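Local coordinates for gene 2 protein (Enterobacteria phage Sf6, PDB 5C12), which forms the nuclease domain of the large terminase subunit, which binds magnesium at its active site and cuts viral DNA during packaging, at residues E27-A32 against A216-I221; S49-S54 against D59-A64; Y174-R179 against D252-C257; L180-R185 against E191-D196. The protein carries 1 engineered substitution. One frame throughout, in Å; residues are numbered along the deposited sequence.

Contact 1 (E27-A32 against A216-I221); sequences EWLEAA and AELTQI
Leu29 reaches from helix 26-32 to the end of helix 208-218, where its two methyl groups divide the work. CD2 lies 3.6 Å from Leu218 CD1, and CD1 sits 3.9 Å from Thr219 CG2. The same CD1 also approaches the root of the Leu218 side chain, with Leu218 CB at 4.1 Å, so the fork of Leu29 faces two consecutive residues. The leucine side chains run at a slant to one another rather than end to end. Both place CG opposite their own carbonyl carbon (chi1 -61° for Leu29 and -76° for Leu218), which sends the branched ends across the gap between backbones whose nearest CA atoms, Leu29 CA and Leu218 CA, are 8.8 Å apart. No hydrogen bond spans the contact, which is wholly apolar.

This is side-chain packing between the N-terminal helix of the nuclease domain and a helix some 180 residues later, at the point where the later one gives way to a type I turn from Leu218 to Ile221. At that turn Thr219 shows its methyl group to Leu29, while its OG1 bonds back to the carbonyl of Phe215, within the preceding helical turn; this fixes the rotation of the side chain.

Helix 168-189 touches both partners, Leu180 on Leu29 and Leu176 on Leu218. Beyond Leu29 lies Phe201 of the short strand 200-201; beyond Leu218 lie Ala251 and Leu254 of helix 249-256, the helix that carries the magnesium ligand Asp252. The Leu218 side chain is about 11 Å from a magnesium ion.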
# COMPACT_ATOMS: atom_id res chain seq x y z
N GLU A 27 -3.22 3.34 -17.09
CA GLU A 27 -2.12 3.00 -17.97
C GLU A 27 -0.83 2.69 -17.22
O GLU A 27 -0.06 1.84 -17.66
CB GLU A 27 -1.85 4.12 -18.98
CG GLU A 27 -2.75 4.06 -20.18
CD GLU A 27 -2.59 2.78 -20.97
OE1 GLU A 27 -1.52 2.56 -21.57
OE2 GLU A 27 -3.56 2.00 -20.99
N TRP A 28 -0.57 3.39 -16.11
CA TRP A 28 0.63 3.11 -15.33
C TRP A 28 0.55 1.70 -14.75
O TRP A 28 1.54 0.97 -14.68
CB TRP A 28 0.80 4.08 -14.16
CG TRP A 28 0.79 5.55 -14.49
CD1 TRP A 28 0.88 6.14 -15.72
CD2 TRP A 28 0.68 6.62 -13.55
NE1 TRP A 28 0.82 7.51 -15.60
CE2 TRP A 28 0.70 7.83 -14.27
CE3 TRP A 28 0.57 6.67 -12.15
CZ2 TRP A 28 0.62 9.07 -13.65
CZ3 TRP A 28 0.48 7.90 -11.54
CH2 TRP A 28 0.49 9.08 -12.29
N LEU A 29 -0.64 1.32 -14.30
CA LEU A 29 -0.84 -0.01 -13.70
C LEU A 29 -0.65 -1.12 -14.74
O LEU A 29 -0.04 -2.16 -14.47
CB LEU A 29 -2.23 -0.11 -13.07
CG LEU A 29 -2.47 0.90 -11.93
CD1 LEU A 29 -3.95 0.90 -11.56
CD2 LEU A 29 -1.60 0.57 -10.73
N GLU A 30 -1.16 -0.89 -15.94
CA GLU A 30 -0.96 -1.85 -17.01
C GLU A 30 0.53 -1.98 -17.36
O GLU A 30 1.05 -3.08 -17.52
CB GLU A 30 -1.75 -1.44 -18.25
CG GLU A 30 -3.26 -1.37 -18.09
CD GLU A 30 -3.88 -2.71 -17.72
OE1 GLU A 30 -3.26 -3.76 -18.00
OE2 GLU A 30 -4.99 -2.70 -17.15
N ALA A 31 1.23 -0.84 -17.46
CA ALA A 31 2.68 -0.86 -17.73
C ALA A 31 3.44 -1.59 -16.62
O ALA A 31 4.38 -2.35 -16.87
CB ALA A 31 3.21 0.55 -17.87
N ALA A 32 3.03 -1.36 -15.38
CA ALA A 32 3.69 -1.94 -14.23
C ALA A 32 3.45 -3.43 -14.08
O ALA A 32 4.16 -4.10 -13.33
CB ALA A 32 3.26 -1.23 -12.96
N ALA A 216 -8.83 -1.55 -9.97
CA ALA A 216 -10.10 -0.84 -9.94
C ALA A 216 -10.23 0.02 -8.69
O ALA A 216 -10.97 0.99 -8.69
CB ALA A 216 -11.26 -1.80 -10.03
N GLU A 217 -9.56 -0.38 -7.61
CA GLU A 217 -9.53 0.42 -6.40
C GLU A 217 -8.52 1.54 -6.51
O GLU A 217 -8.82 2.68 -6.17
CB GLU A 217 -9.23 -0.46 -5.16
CG GLU A 217 -10.36 -1.40 -4.79
CD GLU A 217 -10.12 -2.15 -3.47
OE1 GLU A 217 -9.08 -1.90 -2.82
OE2 GLU A 217 -10.98 -2.99 -3.12
N LEU A 218 -7.34 1.23 -7.03
CA LEU A 218 -6.27 2.22 -7.11
C LEU A 218 -6.63 3.46 -7.95
O LEU A 218 -6.20 4.57 -7.64
CB LEU A 218 -4.98 1.59 -7.66
CG LEU A 218 -4.17 0.70 -6.71
CD1 LEU A 218 -3.02 0.05 -7.44
CD2 LEU A 218 -3.62 1.51 -5.53
N THR A 219 -7.41 3.26 -9.01
CA THR A 219 -7.79 4.37 -9.86
C THR A 219 -8.91 5.22 -9.28
O THR A 219 -9.30 6.22 -9.90
CB THR A 219 -8.19 3.89 -11.25
OG1 THR A 219 -9.25 2.93 -11.13
CG2 THR A 219 -6.98 3.26 -11.93
N GLN A 220 -9.39 4.85 -8.09
CA GLN A 220 -10.42 5.62 -7.39
C GLN A 220 -9.84 6.52 -6.31
O GLN A 220 -10.54 7.39 -5.79
CB GLN A 220 -11.43 4.67 -6.74
CG GLN A 220 -12.14 3.73 -7.70
CD GLN A 220 -13.38 4.33 -8.29
OE1 GLN A 220 -13.34 5.40 -8.90
NE2 GLN A 220 -14.51 3.65 -8.11
N ILE A 221 -8.58 6.31 -5.95
CA ILE A 221 -7.93 7.11 -4.89
C ILE A 221 -7.79 8.54 -5.42
O ILE A 221 -7.28 8.77 -6.52
CB ILE A 221 -6.58 6.54 -4.48
CG1 ILE A 221 -6.72 5.09 -3.99
CG2 ILE A 221 -5.95 7.41 -3.39
CD1 ILE A 221 -7.65 4.91 -2.80

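Contact 2 (S49-S54 against D59-A64); sequences SAHDPS and DAKGYA. With MG (magnesium ion), chain C.
The carbonyl oxygens of Asp59 and Ala60 lie against Ser54, Ala60 O being 3.4 Å from Ser54 CB. Lys61 then opens strand 61-67 against the end of strand 47-52: its CB lies 3.4 Å from Asp52 O, its chain runs past the carbonyl of Pro53, and its ammonium bonds to the carbonyls of Asp59, Gly57 and Met80. Gly62 follows, paired with Asp52 by two backbone bonds. Its carbonyl oxygen is gripped twice, by Asp52 N and by His51 ND1, which is 3.0 Å from Gly62 O; the two donors arrive from opposite faces of the carbonyl plane. Next, Tyr63 stands beside His51 in a non-hydrogen-bonded pair and extends its OH to 2.8 Å from Ser49 OG, with Asp96 as a further partner of the phenol. Ala64 closes the register through paired bonds with Ala50.

This antiparallel hairpin presents an active-site carboxylate: Asp52 OD2 binds magnesium at 2.0 Å, while OD1 accepts from Ser54 N at 2.7 Å in an Asx turn, steadying the carboxylate.

His51 and Tyr63 face helix 82-95 through Ala89, Trp88 and Leu92, whereas Ala50, Asp52 and Ala64 meet helix 249-256 and Cys257; strand 100-104 flanks strand 47-52 on its other edge.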
# COMPACT_ATOMS: atom_id res chain seq x y z
N SER A 49 4.79 -6.77 4.08
CA SER A 49 3.38 -7.16 3.99
C SER A 49 2.57 -6.19 4.80
O SER A 49 3.05 -5.66 5.81
CB SER A 49 3.16 -8.56 4.56
OG SER A 49 3.82 -9.57 3.81
N ALA A 50 1.33 -5.95 4.40
CA ALA A 50 0.47 -5.06 5.15
C ALA A 50 -0.98 -5.50 5.06
O ALA A 50 -1.41 -6.15 4.11
CB ALA A 50 0.63 -3.59 4.70
N HIS A 51 -1.74 -5.13 6.10
CA HIS A 51 -3.11 -5.55 6.28
C HIS A 51 -4.02 -4.38 6.57
O HIS A 51 -3.75 -3.55 7.45
CB HIS A 51 -3.16 -6.53 7.46
CG HIS A 51 -4.55 -6.91 7.93
ND1 HIS A 51 -5.53 -7.36 7.08
CD2 HIS A 51 -5.07 -6.97 9.18
CE1 HIS A 51 -6.62 -7.65 7.78
NE2 HIS A 51 -6.36 -7.42 9.06
N ASP A 52 -5.13 -4.34 5.86
CA ASP A 52 -6.19 -3.39 6.09
C ASP A 52 -7.36 -4.15 6.69
O ASP A 52 -7.98 -4.98 6.03
CB ASP A 52 -6.63 -2.72 4.80
CG ASP A 52 -7.75 -1.74 5.02
OD1 ASP A 52 -8.53 -1.96 5.97
OD2 ASP A 52 -7.84 -0.75 4.28
N PRO A 53 -7.66 -3.92 7.98
CA PRO A 53 -8.66 -4.72 8.68
C PRO A 53 -10.11 -4.31 8.40
O PRO A 53 -11.04 -4.79 9.07
CB PRO A 53 -8.31 -4.47 10.14
CG PRO A 53 -7.78 -3.11 10.15
CD PRO A 53 -7.00 -2.94 8.86
N SER A 54 -10.28 -3.44 7.43
CA SER A 54 -11.57 -2.91 6.98
C SER A 54 -11.89 -1.71 7.84
O SER A 54 -11.24 -1.50 8.86
CB SER A 54 -12.71 -3.95 7.03
OG SER A 54 -13.24 -4.15 8.33
N ASP A 59 -16.45 -6.37 7.59
CA ASP A 59 -16.50 -6.27 6.13
C ASP A 59 -15.16 -6.65 5.49
O ASP A 59 -14.23 -7.07 6.18
CB ASP A 59 -16.97 -4.88 5.70
CG ASP A 59 -18.41 -4.60 6.13
OD1 ASP A 59 -19.35 -5.14 5.50
OD2 ASP A 59 -18.61 -3.84 7.09
N ALA A 60 -15.08 -6.52 4.17
CA ALA A 60 -13.96 -7.05 3.38
C ALA A 60 -12.62 -6.45 3.77
O ALA A 60 -12.49 -5.24 3.90
CB ALA A 60 -14.20 -6.85 1.92
N LYS A 61 -11.62 -7.31 3.92
CA LYS A 61 -10.32 -6.89 4.37
C LYS A 61 -9.26 -7.02 3.28
O LYS A 61 -9.46 -7.72 2.29
CB LYS A 61 -9.91 -7.74 5.57
CG LYS A 61 -10.87 -7.57 6.75
CD LYS A 61 -10.77 -8.66 7.78
CE LYS A 61 -11.62 -8.31 8.98
NZ LYS A 61 -13.04 -8.10 8.62
N GLY A 62 -8.12 -6.38 3.48
CA GLY A 62 -7.08 -6.40 2.47
C GLY A 62 -5.74 -6.85 2.99
O GLY A 62 -5.42 -6.64 4.18
N TYR A 63 -4.97 -7.47 2.12
CA TYR A 63 -3.58 -7.82 2.37
C TYR A 63 -2.77 -7.62 1.11
O TYR A 63 -3.24 -7.90 0.02
CB TYR A 63 -3.49 -9.27 2.81
CG TYR A 63 -2.09 -9.83 2.94
CD1 TYR A 63 -1.42 -10.32 1.85
CD2 TYR A 63 -1.44 -9.85 4.16
CE1 TYR A 63 -0.14 -10.83 1.96
CE2 TYR A 63 -0.19 -10.35 4.27
CZ TYR A 63 0.47 -10.84 3.19
OH TYR A 63 1.74 -11.38 3.35
N ALA A 64 -1.55 -7.16 1.28
CA ALA A 64 -0.63 -7.01 0.16
C ALA A 64 0.76 -7.38 0.61
O ALA A 64 1.09 -7.17 1.77
CB ALA A 64 -0.66 -5.60 -0.37
MG MG C . -8.71 1.06 4.54
O HOH W 1 -9.59 0.53 6.14
O HOH W 2 -7.03 1.90 5.62
O HOH W 3 -10.26 0.35 3.36
O HOH W 4 -9.72 2.84 4.84

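Contact 3 (Y174-R179 against D252-C257); sequences YALADR and DALMMC. With MG (magnesium ion), chain C.
Apolar packing joins Leu176 of helix 168-189 to Leu254 and Met255 of helix 249-256. Both methyls of Leu176 converge on one methyl of its partner: CD1 and CD2 are each 4.0 Å from Leu254 CD2. The leucine side chains cross at about a right angle. Leu254 has CG anti to its own nitrogen (chi1 177°), which swings its branched end toward Leu176. Met255 meets the same leucine with its backbone, Leu176 CD2 lying 4.4 Å from Met255 CA, while its thioether leads away.

The packing sets a long helix against the helix covering one face of the central sheet of this nuclease domain. Leu214 of helix 208-218 also touches Leu254, and Leu199, in the loop before strand 200-201, touches Leu176.

Polar and metal interactions gather around Asp252, one turn before Met256 and turned away from Leu176. Its OD2 binds magnesium at 2.2 Å, next to Asp52 OD2 and four waters in the coordination shell. The other carboxylate oxygen, OD1, accepts a hydrogen bond from the phenol of Tyr173, so a residue of helix 168-189 positions a metal ligand carried by helix 249-256.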
# COMPACT_ATOMS: atom_id res chain seq x y z
N TYR A 174 1.32 8.59 -2.43
CA TYR A 174 2.14 9.25 -3.45
C TYR A 174 3.47 8.51 -3.67
O TYR A 174 4.02 8.57 -4.76
CB TYR A 174 2.36 10.73 -3.13
CG TYR A 174 1.25 11.59 -3.67
CD1 TYR A 174 1.24 11.98 -5.01
CD2 TYR A 174 0.17 11.96 -2.87
CE1 TYR A 174 0.21 12.74 -5.51
CE2 TYR A 174 -0.87 12.73 -3.38
CZ TYR A 174 -0.85 13.11 -4.70
OH TYR A 174 -1.88 13.87 -5.21
N ALA A 175 3.99 7.82 -2.65
CA ALA A 175 5.15 6.97 -2.84
C ALA A 175 4.79 5.91 -3.87
O ALA A 175 5.57 5.60 -4.78
CB ALA A 175 5.59 6.32 -1.52
N LEU A 176 3.61 5.36 -3.72
CA LEU A 176 3.11 4.34 -4.65
C LEU A 176 2.94 4.96 -6.04
O LEU A 176 3.40 4.40 -7.05
CB LEU A 176 1.80 3.79 -4.13
CG LEU A 176 1.00 2.82 -5.01
CD1 LEU A 176 1.90 1.64 -5.36
CD2 LEU A 176 -0.25 2.36 -4.27
N ALA A 177 2.26 6.11 -6.11
CA ALA A 177 2.02 6.75 -7.38
C ALA A 177 3.32 7.09 -8.09
O ALA A 177 3.44 6.91 -9.30
CB ALA A 177 1.14 7.96 -7.21
N ASP A 178 4.30 7.60 -7.35
CA ASP A 178 5.60 7.93 -7.94
C ASP A 178 6.30 6.69 -8.48
O ASP A 178 6.84 6.72 -9.60
CB ASP A 178 6.50 8.64 -6.92
CG ASP A 178 6.05 10.04 -6.59
OD1 ASP A 178 5.12 10.57 -7.22
OD2 ASP A 178 6.67 10.63 -5.66
N ARG A 179 6.29 5.60 -7.73
CA ARG A 179 6.88 4.35 -8.22
C ARG A 179 6.21 3.92 -9.51
O ARG A 179 6.87 3.54 -10.48
CB ARG A 179 6.75 3.21 -7.21
CG ARG A 179 7.69 3.30 -6.03
CD ARG A 179 7.45 2.02 -5.23
NE ARG A 179 8.22 1.98 -4.00
CZ ARG A 179 9.30 1.24 -3.79
NH1 ARG A 179 9.80 0.42 -4.70
NH2 ARG A 179 9.87 1.30 -2.60
N ASP A 252 -5.36 0.19 -0.02
CA ASP A 252 -4.78 0.68 1.24
C ASP A 252 -3.69 -0.26 1.74
O ASP A 252 -2.67 0.17 2.29
CB ASP A 252 -5.87 0.81 2.31
CG ASP A 252 -6.76 2.04 2.13
OD1 ASP A 252 -6.53 2.88 1.23
OD2 ASP A 252 -7.72 2.14 2.91
N ALA A 253 -3.92 -1.55 1.61
CA ALA A 253 -2.95 -2.57 2.01
C ALA A 253 -1.65 -2.40 1.21
O ALA A 253 -0.54 -2.39 1.76
CB ALA A 253 -3.54 -3.95 1.83
N LEU A 254 -1.79 -2.17 -0.10
CA LEU A 254 -0.62 -1.98 -0.93
C LEU A 254 0.12 -0.69 -0.54
O LEU A 254 1.34 -0.66 -0.46
CB LEU A 254 -1.01 -2.01 -2.42
CG LEU A 254 0.16 -1.74 -3.36
CD1 LEU A 254 1.21 -2.82 -3.27
CD2 LEU A 254 -0.36 -1.60 -4.78
N MET A 255 -0.65 0.37 -0.32
CA MET A 255 -0.09 1.65 0.07
C MET A 255 0.74 1.52 1.34
O MET A 255 1.87 2.06 1.45
CB MET A 255 -1.23 2.66 0.26
CG MET A 255 -0.77 4.00 0.85
SD MET A 255 -0.69 4.08 2.64
CE MET A 255 -2.42 4.07 2.98
N MET A 256 0.21 0.82 2.34
CA MET A 256 0.94 0.69 3.60
C MET A 256 2.26 -0.05 3.44
O MET A 256 3.24 0.23 4.13
CB MET A 256 0.05 0.05 4.68
CG MET A 256 -1.07 0.98 5.09
SD MET A 256 -2.11 0.31 6.43
CE MET A 256 -3.02 -0.94 5.54
N CYS A 257 2.29 -1.00 2.53
CA CYS A 257 3.51 -1.71 2.16
C CYS A 257 4.64 -0.85 1.64
O CYS A 257 5.77 -1.30 1.56
CB CYS A 257 3.21 -2.71 1.05
SG CYS A 257 2.51 -4.15 1.68
MG MG C . -8.71 1.06 4.54
O HOH W 2 -7.03 1.90 5.62
O HOH W 1 -9.59 0.53 6.14
O HOH W 3 -10.26 0.35 3.36
O HOH W 4 -9.72 2.84 4.84

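Contact 4 (L180-R185 against E191-D196); sequences LYLTYR and EYADPD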
# COMPACT_ATOMS: atom_id res chain seq x y z
N LEU A 180 4.88 3.96 -9.53
CA LEU A 180 4.14 3.52 -10.71
C LEU A 180 4.41 4.39 -11.93
O LEU A 180 4.60 3.89 -13.04
CB LEU A 180 2.65 3.50 -10.40
CG LEU A 180 2.28 2.43 -9.39
CD1 LEU A 180 0.84 2.66 -8.90
CD2 LEU A 180 2.44 1.00 -9.98
N TYR A 181 4.44 5.71 -11.74
CA TYR A 181 4.71 6.61 -12.85
C TYR A 181 6.11 6.40 -13.42
O TYR A 181 6.30 6.35 -14.63
CB TYR A 181 4.55 8.07 -12.42
CG TYR A 181 4.91 9.06 -13.49
CD1 TYR A 181 4.09 9.23 -14.57
CD2 TYR A 181 6.07 9.80 -13.41
CE1 TYR A 181 4.41 10.14 -15.56
CE2 TYR A 181 6.40 10.71 -14.39
CZ TYR A 181 5.56 10.87 -15.45
OH TYR A 181 5.86 11.77 -16.46
N LEU A 182 7.11 6.28 -12.56
CA LEU A 182 8.47 6.03 -13.02
C LEU A 182 8.53 4.70 -13.80
O LEU A 182 9.24 4.57 -14.80
CB LEU A 182 9.43 6.04 -11.83
CG LEU A 182 10.88 6.41 -12.07
CD1 LEU A 182 10.99 7.85 -12.58
CD2 LEU A 182 11.64 6.23 -10.76
N THR A 183 7.77 3.71 -13.34
CA THR A 183 7.71 2.40 -14.01
C THR A 183 7.09 2.54 -15.38
O THR A 183 7.60 2.00 -16.36
CB THR A 183 6.94 1.37 -13.18
OG1 THR A 183 7.51 1.31 -11.87
CG2 THR A 183 7.06 0.03 -13.76
N TYR A 184 6.00 3.29 -15.45
CA TYR A 184 5.37 3.59 -16.73
C TYR A 184 6.34 4.26 -17.70
O TYR A 184 6.41 3.90 -18.87
CB TYR A 184 4.14 4.47 -16.51
CG TYR A 184 3.53 5.03 -17.74
CD1 TYR A 184 2.66 4.28 -18.51
CD2 TYR A 184 3.81 6.33 -18.13
CE1 TYR A 184 2.09 4.81 -19.67
CE2 TYR A 184 3.26 6.86 -19.27
CZ TYR A 184 2.41 6.10 -20.03
OH TYR A 184 1.86 6.66 -21.16
N ARG A 185 7.08 5.26 -17.24
CA ARG A 185 8.01 5.96 -18.11
C ARG A 185 9.13 5.02 -18.59
O ARG A 185 9.60 5.11 -19.71
CB ARG A 185 8.60 7.19 -17.43
CG ARG A 185 7.57 8.28 -17.10
CD ARG A 185 6.83 8.84 -18.31
NE ARG A 185 7.72 9.47 -19.28
CZ ARG A 185 7.29 10.20 -20.31
NH1 ARG A 185 6.00 10.40 -20.49
NH2 ARG A 185 8.16 10.74 -21.15
N GLU A 191 12.58 5.33 -20.59
CA GLU A 191 13.35 6.19 -19.69
C GLU A 191 13.87 5.42 -18.48
O GLU A 191 13.10 4.94 -17.64
CB GLU A 191 12.52 7.39 -19.24
CG GLU A 191 12.18 8.31 -20.41
CD GLU A 191 11.20 9.40 -20.07
OE1 GLU A 191 10.67 9.43 -18.94
OE2 GLU A 191 10.93 10.22 -20.96
N TYR A 192 15.18 5.34 -18.38
CA TYR A 192 15.78 4.54 -17.33
C TYR A 192 15.34 4.99 -15.95
O TYR A 192 15.18 6.18 -15.66
CB TYR A 192 17.30 4.54 -17.41
CG TYR A 192 17.92 3.84 -16.22
CD1 TYR A 192 17.93 2.46 -16.14
CD2 TYR A 192 18.45 4.57 -15.17
CE1 TYR A 192 18.48 1.81 -15.04
CE2 TYR A 192 19.00 3.93 -14.06
CZ TYR A 192 19.01 2.55 -14.01
OH TYR A 192 19.56 1.91 -12.91
N ALA A 193 15.13 4.00 -15.09
CA ALA A 193 14.90 4.25 -13.68
C ALA A 193 15.51 3.10 -12.92
O ALA A 193 15.61 1.98 -13.41
CB ALA A 193 13.41 4.35 -13.39
N ASP A 194 15.94 3.38 -11.70
CA ASP A 194 16.45 2.34 -10.82
C ASP A 194 15.25 1.45 -10.41
O ASP A 194 14.21 1.95 -9.98
CB ASP A 194 17.13 3.04 -9.64
CG ASP A 194 17.80 2.09 -8.65
OD1 ASP A 194 17.44 0.91 -8.57
OD2 ASP A 194 18.72 2.56 -7.95
N PRO A 195 15.38 0.12 -10.55
CA PRO A 195 14.29 -0.77 -10.12
C PRO A 195 13.85 -0.52 -8.69
O PRO A 195 12.68 -0.71 -8.32
CB PRO A 195 14.90 -2.16 -10.26
CG PRO A 195 15.94 -2.02 -11.30
CD PRO A 195 16.50 -0.63 -11.14
N ASP A 196 14.78 -0.05 -7.87
CA ASP A 196 14.45 0.25 -6.47
C ASP A 196 13.42 1.37 -6.31
O ASP A 196 12.74 1.47 -5.28
CB ASP A 196 15.72 0.58 -5.68
CG ASP A 196 16.50 -0.66 -5.29
OD1 ASP A 196 16.20 -1.76 -5.79
OD2 ASP A 196 17.45 -0.51 -4.50
O HOH W 5 11.52 6.19 -15.69
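The chain doubles back after the last turns of helix 168-189, and Glu191 N bonds to Arg185 O at 3.1 Å. Further along, a water donates to both Leu182 O and Glu191 O, joining the helix to the returning loop where the two backbones do not bond directly.

Arg185 and Glu191 lie side by side and point the same way. The guanidinium grips the carboxylate side-on: Arg185 NE is 3.0 Å from Glu191 OE1, and Arg185 NH2 is 2.8 Å from Glu191 OE2. Both oxygens lie close to the guanidinium plane and the N-H bonds are nearly straight, yet the two planes are turned 46° apart, so the nitrogens come from above the carboxylate plane. Bends at chi2 and chi3 (-60° and -61°) fold the arginine round to bring NE and NH2 to the acid, whereas Glu191 is extended beyond CG. The arginine CG also packs over one face of the Tyr181 ring, toward its rim. Nearer the strand that follows, Ala193 CB fits against the branch point of Leu182, 3.5 Å from Leu182 CG. The loop then makes an Asx turn, with Asp194 OD1 accepting from Asp196 N.

Two salt-bridge bonds, one to each carboxylate oxygen, and one backbone bond thus join Arg185 and Glu191 where the chain turns back; the pairing would be expected to favour the charged forms of both groups.

How the contacts relate
Contact 2 comes first to completion along the chain, between strands 47-52 and 61-67 of the central sheet. Contact 4 follows within the span of contact 3, while the segments of contacts 1 and 3 alternate. Helix 168-189 unites contacts 3 and 4, whose centres are 15 Å apart, and it also borders contact 1, whose centre is 11 Å from that of contact 3 and 15 Å from that of contact 4. Contacts 2 and 3 meet at the magnesium site, where Asp52 from the sheet and Asp252 from helix 249-256 share one ion and its waters. Contact 4 lies on the opposite side of the chain's centre, about 27 Å from contact 2 between centres; helix 168-189 thus takes part both in contact 3, which holds a metal ligand, and in contact 4, away from the metal site.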